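Local coordinates for protein acyl-CoA dehydrogenase (Slackia heliotrinireducens, PDB 4RM7) that is an acyl-CoA dehydrogenase by name and family, built from helical N- and C-terminal domains and a beta domain between them in sequence, at residues A[67-71]-A[308-312]; A[167-173]-A[186-192]; A[316-320]-A[375-380]. All coordinates share one frame; numbering follows the deposited sequence.

Contact 1 (A[67-71]-A[308-312])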
ATOM      1  N   THR A  67      32.537 -24.409  -4.541  1.00 75.57           N
ATOM      2  CA  THR A  67      31.336 -23.677  -4.922  1.00 68.72           C
ATOM      3  C   THR A  67      31.627 -22.600  -5.965  1.00 61.45           C
ATOM      4  O   THR A  67      32.778 -22.212  -6.175  1.00 64.13           O
ATOM      5  CB  THR A  67      30.694 -23.004  -3.701  1.00 63.98           C
ATOM      6  OG1 THR A  67      31.531 -21.923  -3.274  1.00 65.68           O
ATOM      7  CG2 THR A  67      30.542 -23.994  -2.559  1.00 56.82           C
ATOM      8  N   TYR A  68      30.575 -22.112  -6.611  1.00 53.02           N
ATOM      9  CA  TYR A  68      30.689 -20.912  -7.418  1.00 47.54           C
ATOM     10  C   TYR A  68      30.812 -19.671  -6.513  1.00 50.58           C
ATOM     11  O   TYR A  68      30.618 -19.743  -5.293  1.00 53.89           O
ATOM     12  CB  TYR A  68      29.494 -20.796  -8.356  1.00 44.90           C
ATOM     13  CG  TYR A  68      29.466 -21.903  -9.382  1.00 52.05           C
ATOM     14  CD1 TYR A  68      30.098 -21.747 -10.611  1.00 54.01           C
ATOM     15  CD2 TYR A  68      28.838 -23.120  -9.115  1.00 57.96           C
ATOM     16  CE1 TYR A  68      30.094 -22.762 -11.549  1.00 55.02           C
ATOM     17  CE2 TYR A  68      28.829 -24.141 -10.054  1.00 59.33           C
ATOM     18  CZ  TYR A  68      29.465 -23.953 -11.264  1.00 55.85           C
ATOM     19  OH  TYR A  68      29.470 -24.949 -12.206  1.00 58.20           O
ATOM     20  N   ASP A  69      31.162 -18.538  -7.109  1.00 49.12           N
ATOM     21  CA  ASP A  69      31.208 -17.282  -6.376  1.00 48.50           C
ATOM     22  C   ASP A  69      29.901 -16.526  -6.632  1.00 52.73           C
ATOM     23  O   ASP A  69      29.770 -15.807  -7.639  1.00 49.96           O
ATOM     24  CB  ASP A  69      32.415 -16.445  -6.800  1.00 44.42           C
ATOM     25  CG  ASP A  69      33.754 -17.102  -6.444  1.00 55.96           C
ATOM     26  OD1 ASP A  69      33.829 -17.836  -5.425  1.00 68.03           O
ATOM     27  OD2 ASP A  69      34.744 -16.873  -7.183  1.00 53.91           O
ATOM     28  N   LEU A  70      28.943 -16.693  -5.721  1.00 42.95           N
ATOM     29  CA  LEU A  70      27.566 -16.233  -5.938  1.00 47.56           C
ATOM     30  C   LEU A  70      27.412 -14.703  -6.064  1.00 46.80           C
ATOM     31  O   LEU A  70      26.680 -14.228  -6.929  1.00 45.75           O
ATOM     32  CB  LEU A  70      26.662 -16.745  -4.813  1.00 42.28           C
ATOM     33  CG  LEU A  70      25.164 -16.586  -5.068  1.00 40.55           C
ATOM     34  CD1 LEU A  70      24.744 -17.257  -6.345  1.00 37.68           C
ATOM     35  CD2 LEU A  70      24.390 -17.180  -3.951  1.00 37.57           C
ATOM     36  N   PHE A  71      28.088 -13.940  -5.210  1.00 41.06           N
ATOM     37  CA  PHE A  71      28.045 -12.489  -5.316  1.00 40.99           C
ATOM     38  C   PHE A  71      28.527 -12.057  -6.697  1.00 47.51           C
ATOM     39  O   PHE A  71      27.917 -11.191  -7.322  1.00 44.41           O
ATOM     40  CB  PHE A  71      28.890 -11.825  -4.232  1.00 35.13           C
ATOM     41  CG  PHE A  71      28.819 -10.325  -4.244  1.00 36.67           C
ATOM     42  CD1 PHE A  71      27.590  -9.673  -4.247  1.00 44.60           C
ATOM     43  CD2 PHE A  71      29.973  -9.554  -4.248  1.00 39.60           C
ATOM     44  CE1 PHE A  71      27.512  -8.267  -4.257  1.00 45.13           C
ATOM     45  CE2 PHE A  71      29.909  -8.140  -4.265  1.00 44.12           C
ATOM     46  CZ  PHE A  71      28.677  -7.502  -4.262  1.00 41.66           C
ATOM     47  N   GLU A 308      26.340 -13.875   2.008  1.00 53.02           N
ATOM     48  CA  GLU A 308      26.201 -14.950   3.011  1.00 51.77           C
ATOM     49  C   GLU A 308      26.690 -16.295   2.491  1.00 52.24           C
ATOM     50  O   GLU A 308      27.441 -16.986   3.168  1.00 54.02           O
ATOM     51  CB  GLU A 308      24.751 -15.115   3.461  1.00 51.19           C
ATOM     52  CG  GLU A 308      24.371 -14.355   4.704  1.00 50.22           C
ATOM     53  CD  GLU A 308      22.927 -14.620   5.120  1.00 57.58           C
ATOM     54  OE1 GLU A 308      22.213 -15.340   4.396  1.00 60.47           O
ATOM     55  OE2 GLU A 308      22.508 -14.123   6.187  1.00 67.60           O
ATOM     56  N   TYR A 309      26.249 -16.681   1.300  1.00 46.96           N
ATOM     57  CA  TYR A 309      26.713 -17.935   0.729  1.00 53.00           C
ATOM     58  C   TYR A 309      28.222 -17.963   0.666  1.00 53.09           C
ATOM     59  O   TYR A 309      28.847 -18.936   1.055  1.00 59.81           O
ATOM     60  CB  TYR A 309      26.162 -18.149  -0.669  1.00 54.68           C
ATOM     61  CG  TYR A 309      24.821 -18.817  -0.724  1.00 51.11           C
ATOM     62  CD1 TYR A 309      24.693 -20.199  -0.565  1.00 48.15           C
ATOM     63  CD2 TYR A 309      23.674 -18.067  -0.955  1.00 52.07           C
ATOM     64  CE1 TYR A 309      23.448 -20.801  -0.629  1.00 49.49           C
ATOM     65  CE2 TYR A 309      22.429 -18.660  -1.046  1.00 53.49           C
ATOM     66  CZ  TYR A 309      22.319 -20.018  -0.881  1.00 52.58           C
ATOM     67  OH  TYR A 309      21.072 -20.570  -0.959  1.00 58.74           O
ATOM     68  N   ASP A 310      28.805 -16.879   0.181  1.00 49.72           N
ATOM     69  CA  ASP A 310      30.228 -16.880  -0.092  1.00 50.92           C
ATOM     70  C   ASP A 310      31.021 -16.932   1.212  1.00 54.73           C
ATOM     71  O   ASP A 310      32.152 -17.395   1.223  1.00 59.89           O
ATOM     72  CB  ASP A 310      30.617 -15.660  -0.932  1.00 53.49           C
ATOM     73  CG  ASP A 310      29.984 -15.670  -2.339  1.00 57.44           C
ATOM     74  OD1 ASP A 310      29.569 -16.741  -2.840  1.00 57.82           O
ATOM     75  OD2 ASP A 310      29.919 -14.591  -2.959  1.00 60.82           O
ATOM     76  N   ARG A 311      30.415 -16.479   2.309  1.00 52.88           N
ATOM     77  CA  ARG A 311      31.010 -16.644   3.635  1.00 54.53           C
ATOM     78  C   ARG A 311      30.808 -18.041   4.222  1.00 54.82           C
ATOM     79  O   ARG A 311      31.393 -18.362   5.242  1.00 55.71           O
ATOM     80  CB  ARG A 311      30.423 -15.657   4.640  1.00 53.38           C
ATOM     81  CG  ARG A 311      30.790 -14.238   4.457  1.00 49.29           C
ATOM     82  CD  ARG A 311      30.400 -13.435   5.695  1.00 56.17           C
ATOM     83  NE  ARG A 311      28.960 -13.296   5.960  1.00 58.99           N
ATOM     84  CZ  ARG A 311      28.185 -12.355   5.417  1.00 64.10           C
ATOM     85  NH1 ARG A 311      28.690 -11.495   4.536  1.00 59.31           N
ATOM     86  NH2 ARG A 311      26.901 -12.286   5.738  1.00 65.53           N
ATOM     87  N   GLY A 312      29.944 -18.844   3.619  1.00 55.03           N
ATOM     88  CA  GLY A 312      29.584 -20.134   4.191  1.00 51.85           C
ATOM     89  C   GLY A 312      28.599 -20.023   5.345  1.00 54.60           C
ATOM     90  O   GLY A 312      28.571 -20.874   6.224  1.00 67.34           O
TER
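The carboxylate of Asp-310, near the end of helix 282-311, faces the first turn of helix 70-84 and takes one backbone N-H on each oxygen. OD1 of Asp-310 receives Leu-70 N at 2.9 Å through its syn lone pair, with a rather bent angle of 141° at the hydrogen. OD2 of Asp-310 receives Phe-71 N at 3.0 Å, also on the syn side but a little out of the carboxylate plane, and this bond is straighter at 161°. With CG placed beside its own backbone N (chi1 -65°), Asp-310 turns both oxygens toward the neighbouring helix, and the two bonds together fix the rotation of the carboxylate.

Beside this polar grip, Leu-70 and Tyr-309 meet through their side chains. Leu-70 CD2 approaches Tyr-309 CD2 to 3.2 Å, meeting the ring obliquely. Tyr-309 also stacks with His-314, while the ring of Phe-71 leads away to an edge-to-face meeting with Tyr-303 and a cation-pi contact with Arg-307. Asp-69, the residue at the N-cap position, makes no capping bond with its side chain, which is instead held by Arg-63 and Gly-58.

The case illustrates how the start of one helix can be served by a side chain from a distant part of the chain, here linking the N-terminal and C-terminal family regions. The helix start probably favours the ionised form of Asp-310; Asp-69 OD1, 5.1 Å from Asp-310 OD1, would work against it, though the Asp-69 to Arg-63 salt bridge probably softens this.

Contact 2 (A[167-173]-A[186-192])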
ATOM      1  N   PRO A 167      17.518 -30.767 -26.996  1.00 61.53           N
ATOM      2  CA  PRO A 167      17.925 -32.112 -27.413  1.00 61.96           C
ATOM      3  C   PRO A 167      17.661 -33.171 -26.350  1.00 60.33           C
ATOM      4  O   PRO A 167      17.450 -34.330 -26.670  1.00 61.36           O
ATOM      5  CB  PRO A 167      19.427 -31.961 -27.652  1.00 61.38           C
ATOM      6  CG  PRO A 167      19.608 -30.540 -27.988  1.00 64.92           C
ATOM      7  CD  PRO A 167      18.603 -29.788 -27.175  1.00 61.56           C
ATOM      8  N   ALA A 168      17.662 -32.772 -25.092  1.00 56.97           N
ATOM      9  CA  ALA A 168      17.495 -33.725 -24.013  1.00 55.08           C
ATOM     10  C   ALA A 168      16.821 -33.075 -22.804  1.00 61.58           C
ATOM     11  O   ALA A 168      16.912 -31.861 -22.595  1.00 57.68           O
ATOM     12  CB  ALA A 168      18.829 -34.302 -23.628  1.00 54.73           C
ATOM     13  N   LEU A 169      16.154 -33.898 -22.007  1.00 60.13           N
ATOM     14  CA  LEU A 169      15.414 -33.419 -20.857  1.00 52.05           C
ATOM     15  C   LEU A 169      15.954 -34.030 -19.575  1.00 56.95           C
ATOM     16  O   LEU A 169      15.948 -35.249 -19.405  1.00 62.42           O
ATOM     17  CB  LEU A 169      13.937 -33.748 -21.023  1.00 50.96           C
ATOM     18  CG  LEU A 169      13.319 -33.037 -22.218  1.00 55.88           C
ATOM     19  CD1 LEU A 169      11.965 -33.630 -22.564  1.00 62.57           C
ATOM     20  CD2 LEU A 169      13.170 -31.577 -21.888  1.00 53.64           C
ATOM     21  N   LEU A 170      16.446 -33.180 -18.681  1.00 55.65           N
ATOM     22  CA  LEU A 170      16.885 -33.636 -17.379  1.00 53.33           C
ATOM     23  C   LEU A 170      15.678 -33.666 -16.442  1.00 54.02           C
ATOM     24  O   LEU A 170      15.201 -32.630 -15.975  1.00 56.94           O
ATOM     25  CB  LEU A 170      17.999 -32.743 -16.838  1.00 57.38           C
ATOM     26  CG  LEU A 170      18.548 -33.164 -15.463  1.00 62.39           C
ATOM     27  CD1 LEU A 170      18.906 -34.645 -15.434  1.00 65.36           C
ATOM     28  CD2 LEU A 170      19.748 -32.334 -15.073  1.00 62.67           C
ATOM     29  N   VAL A 171      15.192 -34.868 -16.171  1.00 57.05           N
ATOM     30  CA  VAL A 171      13.892 -35.054 -15.543  1.00 61.41           C
ATOM     31  C   VAL A 171      13.980 -35.621 -14.143  1.00 68.61           C
ATOM     32  O   VAL A 171      14.659 -36.617 -13.905  1.00 68.11           O
ATOM     33  CB  VAL A 171      13.000 -35.992 -16.376  1.00 57.01           C
ATOM     34  CG1 VAL A 171      11.588 -35.962 -15.860  1.00 53.66           C
ATOM     35  CG2 VAL A 171      13.022 -35.567 -17.824  1.00 58.00           C
ATOM     36  N   SER A 172      13.276 -34.966 -13.225  1.00 68.37           N
ATOM     37  CA  SER A 172      13.160 -35.417 -11.856  1.00 71.86           C
ATOM     38  C   SER A 172      11.981 -36.376 -11.750  1.00 76.39           C
ATOM     39  O   SER A 172      10.905 -36.085 -12.270  1.00 77.11           O
ATOM     40  CB  SER A 172      12.971 -34.231 -10.927  1.00 69.63           C
ATOM     41  OG  SER A 172      11.683 -33.684 -11.115  1.00 72.77           O
ATOM     42  N   ALA A 173      12.184 -37.511 -11.079  1.00 71.51           N
ATOM     43  CA  ALA A 173      11.167 -38.565 -11.019  1.00 73.24           C
ATOM     44  C   ALA A 173      11.303 -39.455  -9.787  1.00 79.05           C
ATOM     45  O   ALA A 173      12.402 -39.653  -9.272  1.00 81.57           O
ATOM     46  CB  ALA A 173      11.226 -39.433 -12.285  1.00 66.52           C
ATOM     47  N   SER A 186      15.008 -39.315  -8.033  1.00 76.07           N
ATOM     48  CA  SER A 186      15.943 -39.685  -9.086  1.00 72.49           C
ATOM     49  C   SER A 186      15.925 -38.689 -10.226  1.00 68.47           C
ATOM     50  O   SER A 186      14.897 -38.059 -10.496  1.00 69.07           O
ATOM     51  CB  SER A 186      15.612 -41.068  -9.624  1.00 77.09           C
ATOM     52  OG  SER A 186      14.427 -41.031 -10.399  1.00 71.40           O
ATOM     53  N   PHE A 187      17.066 -38.552 -10.895  1.00 68.47           N
ATOM     54  CA  PHE A 187      17.178 -37.703 -12.075  1.00 64.59           C
ATOM     55  C   PHE A 187      17.506 -38.562 -13.289  1.00 71.13           C
ATOM     56  O   PHE A 187      18.282 -39.510 -13.194  1.00 73.48           O
ATOM     57  CB  PHE A 187      18.250 -36.628 -11.891  1.00 61.87           C
ATOM     58  CG  PHE A 187      17.711 -35.281 -11.466  1.00 68.26           C
ATOM     59  CD1 PHE A 187      16.971 -34.501 -12.349  1.00 69.37           C
ATOM     60  CD2 PHE A 187      17.972 -34.778 -10.194  1.00 74.37           C
ATOM     61  CE1 PHE A 187      16.480 -33.258 -11.968  1.00 64.80           C
ATOM     62  CE2 PHE A 187      17.488 -33.533  -9.805  1.00 72.55           C
ATOM     63  CZ  PHE A 187      16.744 -32.773 -10.695  1.00 67.06           C
ATOM     64  N   TRP A 188      16.917 -38.214 -14.431  1.00 69.26           N
ATOM     65  CA  TRP A 188      17.116 -38.954 -15.669  1.00 61.20           C
ATOM     66  C   TRP A 188      17.397 -38.017 -16.838  1.00 65.57           C
ATOM     67  O   TRP A 188      16.614 -37.108 -17.108  1.00 65.24           O
ATOM     68  CB  TRP A 188      15.884 -39.788 -15.986  1.00 56.32           C
ATOM     69  CG  TRP A 188      15.503 -40.764 -14.934  1.00 64.92           C
ATOM     70  CD1 TRP A 188      14.846 -40.505 -13.765  1.00 70.92           C
ATOM     71  CD2 TRP A 188      15.723 -42.179 -14.969  1.00 66.03           C
ATOM     72  NE1 TRP A 188      14.656 -41.677 -13.063  1.00 70.32           N
ATOM     73  CE2 TRP A 188      15.184 -42.715 -13.783  1.00 68.55           C
ATOM     74  CE3 TRP A 188      16.330 -43.044 -15.886  1.00 67.51           C
ATOM     75  CZ2 TRP A 188      15.239 -44.072 -13.493  1.00 77.48           C
ATOM     76  CZ3 TRP A 188      16.378 -44.390 -15.599  1.00 72.30           C
ATOM     77  CH2 TRP A 188      15.838 -44.892 -14.412  1.00 76.66           C
HETATM   78  N   MSE A 189      18.495 -38.246 -17.550  1.00 64.75           N
HETATM   79  CA  MSE A 189      18.798 -37.459 -18.744  1.00 60.86           C
HETATM   80  C   MSE A 189      18.183 -38.122 -19.982  1.00 67.35           C
HETATM   81  O   MSE A 189      18.787 -39.004 -20.596  1.00 73.61           O
HETATM   82  CB  MSE A 189      20.313 -37.294 -18.910  1.00 57.81           C
HETATM   83  CG  MSE A 189      20.730 -36.395 -20.065  1.00 53.98           C
HETATM   84 SE   MSE A 189      20.147 -34.548 -19.846  0.70 71.97          SE
HETATM   85  CE  MSE A 189      21.308 -33.990 -18.394  1.00 71.39           C
ATOM     86  N   VAL A 190      16.977 -37.696 -20.343  1.00 63.05           N
ATOM     87  CA  VAL A 190      16.219 -38.372 -21.389  1.00 55.14           C
ATOM     88  C   VAL A 190      16.343 -37.686 -22.737  1.00 61.86           C
ATOM     89  O   VAL A 190      16.031 -36.507 -22.864  1.00 62.85           O
ATOM     90  CB  VAL A 190      14.733 -38.452 -21.010  1.00 56.74           C
ATOM     91  CG1 VAL A 190      13.936 -39.202 -22.072  1.00 53.08           C
ATOM     92  CG2 VAL A 190      14.574 -39.103 -19.647  1.00 60.04           C
ATOM     93  N   PRO A 191      16.808 -38.426 -23.754  1.00 70.66           N
ATOM     94  CA  PRO A 191      16.854 -37.928 -25.137  1.00 64.96           C
ATOM     95  C   PRO A 191      15.468 -37.518 -25.610  1.00 67.72           C
ATOM     96  O   PRO A 191      14.513 -38.257 -25.375  1.00 72.38           O
ATOM     97  CB  PRO A 191      17.362 -39.133 -25.940  1.00 61.49           C
ATOM     98  CG  PRO A 191      18.033 -40.013 -24.939  1.00 68.99           C
ATOM     99  CD  PRO A 191      17.305 -39.807 -23.641  1.00 72.02           C
ATOM    100  N   ARG A 192      15.362 -36.371 -26.271  1.00 74.26           N
ATOM    101  CA  ARG A 192      14.075 -35.844 -26.711  1.00 73.81           C
ATOM    102  C   ARG A 192      13.486 -36.735 -27.809  1.00 75.53           C
ATOM    103  O   ARG A 192      12.298 -36.652 -28.132  1.00 86.88           O
ATOM    104  CB  ARG A 192      14.243 -34.394 -27.195  1.00 66.03           C
ATOM    105  CG  ARG A 192      12.994 -33.724 -27.750  1.00 67.14           C
ATOM    106  CD  ARG A 192      12.064 -33.173 -26.659  1.00 72.70           C
ATOM    107  NE  ARG A 192      11.126 -32.180 -27.195  1.00 74.61           N
ATOM    108  CZ  ARG A 192      10.081 -32.475 -27.972  1.00 78.47           C
ATOM    109  NH1 ARG A 192       9.294 -31.509 -28.417  1.00 82.89           N
ATOM    110  NH2 ARG A 192       9.821 -33.733 -28.316  1.00 73.73           N
TER
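Ser-186 OG is gripped from two sides: it donates to Ala-173 O at 2.7 Å across the strands and accepts Trp-188 NE1 at 2.8 Å from two residues along its own strand. The hydroxyl comes to Ala-173 O from above the carbonyl plane, and Ser-186 OG reaches it by sitting between its backbone N and carbonyl carbon (chi1 72°). The indole is thus tied at its nitrogen, while Ala-173 CB lies 4.1 Å from Trp-188 CD1.

Regular backbone pairing carries the rest, as in Val-171 N to Trp-188 O at 2.8 Å, and Arg-192 N to Pro-167 O extends it past the last bridge.

The faces differ in how side chains mesh. On one, Leu-170 crosses Phe-187 at about a right angle, with Leu-170 CD1 3.6 Å from Phe-187 CD1, and Ser-172 CB makes an off-centre CH-pi contact with the same ring. The selenomethionine Met-189, bent at chi2 and chi3, brings CE to 3.9 Å from Leu-170 CB. The other face carries Leu-169, Val-171, Trp-188 and Val-190, which pack on strands 151-161, 197-202 and 212-221.

Strand 168-175 also bonds to Ala-125 and Ala-127 on its other edge. Together the two segments form an antiparallel beta hairpin within the mixed sheet of the middle domain, the beta domain characteristic of acyl-CoA dehydrogenases.

Contact 3 (A[316-320]-A[375-380])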
ATOM      1  N   ARG A 316      18.494 -19.924   5.188  1.00 42.59           N
ATOM      2  CA  ARG A 316      17.308 -20.047   4.344  1.00 37.23           C
ATOM      3  C   ARG A 316      16.424 -18.803   4.387  1.00 40.46           C
ATOM      4  O   ARG A 316      15.845 -18.406   3.377  1.00 49.04           O
ATOM      5  CB  ARG A 316      16.492 -21.262   4.763  1.00 44.27           C
ATOM      6  CG  ARG A 316      17.208 -22.591   4.562  1.00 55.19           C
ATOM      7  CD  ARG A 316      16.323 -23.591   3.847  1.00 63.24           C
ATOM      8  NE  ARG A 316      15.103 -23.928   4.592  1.00 79.70           N
ATOM      9  CZ  ARG A 316      13.877 -23.944   4.063  1.00 80.11           C
ATOM     10  NH1 ARG A 316      13.694 -23.629   2.780  1.00 75.18           N
ATOM     11  NH2 ARG A 316      12.834 -24.265   4.821  1.00 74.66           N
ATOM     12  N   LEU A 317      16.327 -18.187   5.563  1.00 48.14           N
ATOM     13  CA  LEU A 317      15.426 -17.063   5.775  1.00 38.44           C
ATOM     14  C   LEU A 317      15.816 -15.845   4.956  1.00 39.99           C
ATOM     15  O   LEU A 317      14.943 -15.118   4.480  1.00 41.60           O
ATOM     16  CB  LEU A 317      15.395 -16.681   7.232  1.00 33.69           C
ATOM     17  CG  LEU A 317      14.396 -15.581   7.572  1.00 35.02           C
ATOM     18  CD1 LEU A 317      12.997 -15.987   7.080  1.00 29.25           C
ATOM     19  CD2 LEU A 317      14.409 -15.413   9.068  1.00 31.68           C
ATOM     20  N   SER A 318      17.118 -15.615   4.804  1.00 33.42           N
ATOM     21  CA  SER A 318      17.592 -14.501   3.982  1.00 36.45           C
ATOM     22  C   SER A 318      17.043 -14.613   2.564  1.00 42.06           C
ATOM     23  O   SER A 318      16.541 -13.643   2.009  1.00 48.92           O
ATOM     24  CB  SER A 318      19.118 -14.459   3.919  1.00 38.23           C
ATOM     25  OG  SER A 318      19.698 -14.210   5.178  1.00 41.02           O
ATOM     26  N   VAL A 319      17.151 -15.807   1.989  1.00 39.54           N
ATOM     27  CA  VAL A 319      16.712 -16.054   0.622  1.00 38.06           C
ATOM     28  C   VAL A 319      15.189 -15.955   0.511  1.00 39.15           C
ATOM     29  O   VAL A 319      14.655 -15.444  -0.466  1.00 42.60           O
ATOM     30  CB  VAL A 319      17.204 -17.429   0.144  1.00 34.64           C
ATOM     31  CG1 VAL A 319      16.476 -17.874  -1.130  1.00 33.85           C
ATOM     32  CG2 VAL A 319      18.727 -17.390  -0.064  1.00 30.93           C
ATOM     33  N   ALA A 320      14.491 -16.409   1.538  1.00 40.54           N
ATOM     34  CA  ALA A 320      13.039 -16.311   1.543  1.00 34.66           C
ATOM     35  C   ALA A 320      12.567 -14.848   1.630  1.00 37.05           C
ATOM     36  O   ALA A 320      11.610 -14.459   0.960  1.00 40.49           O
ATOM     37  CB  ALA A 320      12.466 -17.140   2.697  1.00 30.09           C
ATOM     38  N   ILE A 375       7.529 -20.781   3.946  1.00 53.77           N
ATOM     39  CA  ILE A 375       8.913 -21.114   4.252  1.00 52.02           C
ATOM     40  C   ILE A 375       9.493 -20.247   5.382  1.00 53.75           C
ATOM     41  O   ILE A 375      10.242 -20.722   6.229  1.00 64.95           O
ATOM     42  CB  ILE A 375       9.787 -20.935   2.985  1.00 50.56           C
ATOM     43  CG1 ILE A 375       9.441 -21.995   1.941  1.00 50.84           C
ATOM     44  CG2 ILE A 375      11.293 -20.922   3.312  1.00 38.71           C
ATOM     45  CD1 ILE A 375      10.061 -21.674   0.589  1.00 49.33           C
ATOM     46  N   ALA A 376       9.140 -18.966   5.380  1.00 48.04           N
ATOM     47  CA  ALA A 376       9.799 -17.991   6.240  1.00 48.26           C
ATOM     48  C   ALA A 376       9.272 -17.941   7.678  1.00 53.86           C
ATOM     49  O   ALA A 376      10.045 -17.716   8.616  1.00 48.29           O
ATOM     50  CB  ALA A 376       9.700 -16.606   5.617  1.00 33.18           C
ATOM     51  N   ALA A 377       7.968 -18.128   7.862  1.00 57.46           N
ATOM     52  CA  ALA A 377       7.379 -17.913   9.183  1.00 54.07           C
ATOM     53  C   ALA A 377       7.967 -18.849  10.256  1.00 52.08           C
ATOM     54  O   ALA A 377       8.282 -18.380  11.353  1.00 50.91           O
ATOM     55  CB  ALA A 377       5.871 -18.047   9.121  1.00 56.37           C
ATOM     56  N   PRO A 378       8.132 -20.160   9.956  1.00 42.50           N
ATOM     57  CA  PRO A 378       8.757 -20.987  11.003  1.00 40.73           C
ATOM     58  C   PRO A 378      10.218 -20.616  11.276  1.00 45.50           C
ATOM     59  O   PRO A 378      10.658 -20.688  12.428  1.00 57.04           O
ATOM     60  CB  PRO A 378       8.644 -22.428  10.455  1.00 37.42           C
ATOM     61  CG  PRO A 378       8.286 -22.285   9.029  1.00 50.71           C
ATOM     62  CD  PRO A 378       7.556 -20.991   8.887  1.00 48.80           C
ATOM     63  N   LEU A 379      10.952 -20.212  10.246  1.00 45.69           N
ATOM     64  CA  LEU A 379      12.333 -19.764  10.428  1.00 43.07           C
ATOM     65  C   LEU A 379      12.414 -18.496  11.278  1.00 48.15           C
ATOM     66  O   LEU A 379      13.376 -18.297  12.031  1.00 47.38           O
ATOM     67  CB  LEU A 379      12.984 -19.532   9.069  1.00 38.36           C
ATOM     68  CG  LEU A 379      12.974 -20.797   8.195  1.00 40.18           C
ATOM     69  CD1 LEU A 379      13.477 -20.490   6.823  1.00 38.87           C
ATOM     70  CD2 LEU A 379      13.827 -21.881   8.846  1.00 38.09           C
ATOM     71  N   ILE A 380      11.401 -17.643  11.151  1.00 44.47           N
ATOM     72  CA  ILE A 380      11.309 -16.434  11.953  1.00 38.23           C
ATOM     73  C   ILE A 380      11.051 -16.792  13.432  1.00 42.40           C
ATOM     74  O   ILE A 380      11.713 -16.264  14.321  1.00 44.19           O
ATOM     75  CB  ILE A 380      10.210 -15.503  11.406  1.00 38.06           C
ATOM     76  CG1 ILE A 380      10.663 -14.897  10.066  1.00 40.04           C
ATOM     77  CG2 ILE A 380       9.877 -14.396  12.401  1.00 36.75           C
ATOM     78  CD1 ILE A 380       9.578 -14.118   9.344  1.00 35.86           C
TER
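Leu-317 projects into the side of helix 369-386 and touches three of its residues. Leu-317 CD1 lies 3.7 Å from Ala-376 CB and also near Leu-379 CB, and both methyls of Leu-317 reach Ile-380 CG1, CD2 at 3.9 Å, the two side chains crossing at about a right angle. With CG anti to the backbone N (chi1 -175°), the branched end of Leu-317 is carried to helix 369-386. One turn on, Ala-320 CB packs against both Ile-375 CG2 at 4.0 Å and Ala-376 CB at 4.1 Å.

These contacts join two helices of the alpha-helical C-terminal domain, which run roughly antiparallel, the axes of the short segments 9.2 Å apart at an angle of 139°. Arg-316 covers the margin with its apolar stem and flat end: Arg-316 CB touches Leu-379 CD1 at 3.7 Å, and that methyl also lies over one face of the guanidinium, while Ile-375 CG2 approaches Arg-316 NH1 obliquely.

Further out, Tyr-239 of helix 234-270 packs on both Arg-316 and Ile-375, and Glu-243 of the same helix touches Arg-316. Helix 369-386 kinks at Pro-378, and Thr-289 of the second subunit packs on Ala-376 and Ile-380.

How the contacts relate
Contacts 1 and 3 share a neighbourhood: helices 282-311 and 316-341 follow each other in the chain, and a probable hydrogen bond between Glu-308 and Ser-318, with Tyr-309 packing on Val-319, joins them. Helix 234-270 borders both. Contact 2 stands apart in the beta domain, its nearest atoms about 13 Å from contact 1 and about 16 Å from contact 3. Contacts 1 and 2 are largely buried, contact 3 only partly, beside a second subunit. Their chemistry follows their place: a carboxylate bonded to backbone N-H groups in 67-71/308-312, backbone pairing in the hairpin, and mainly apolar packing, with a guanidinium at its margin, between the helices of 316-320/375-380.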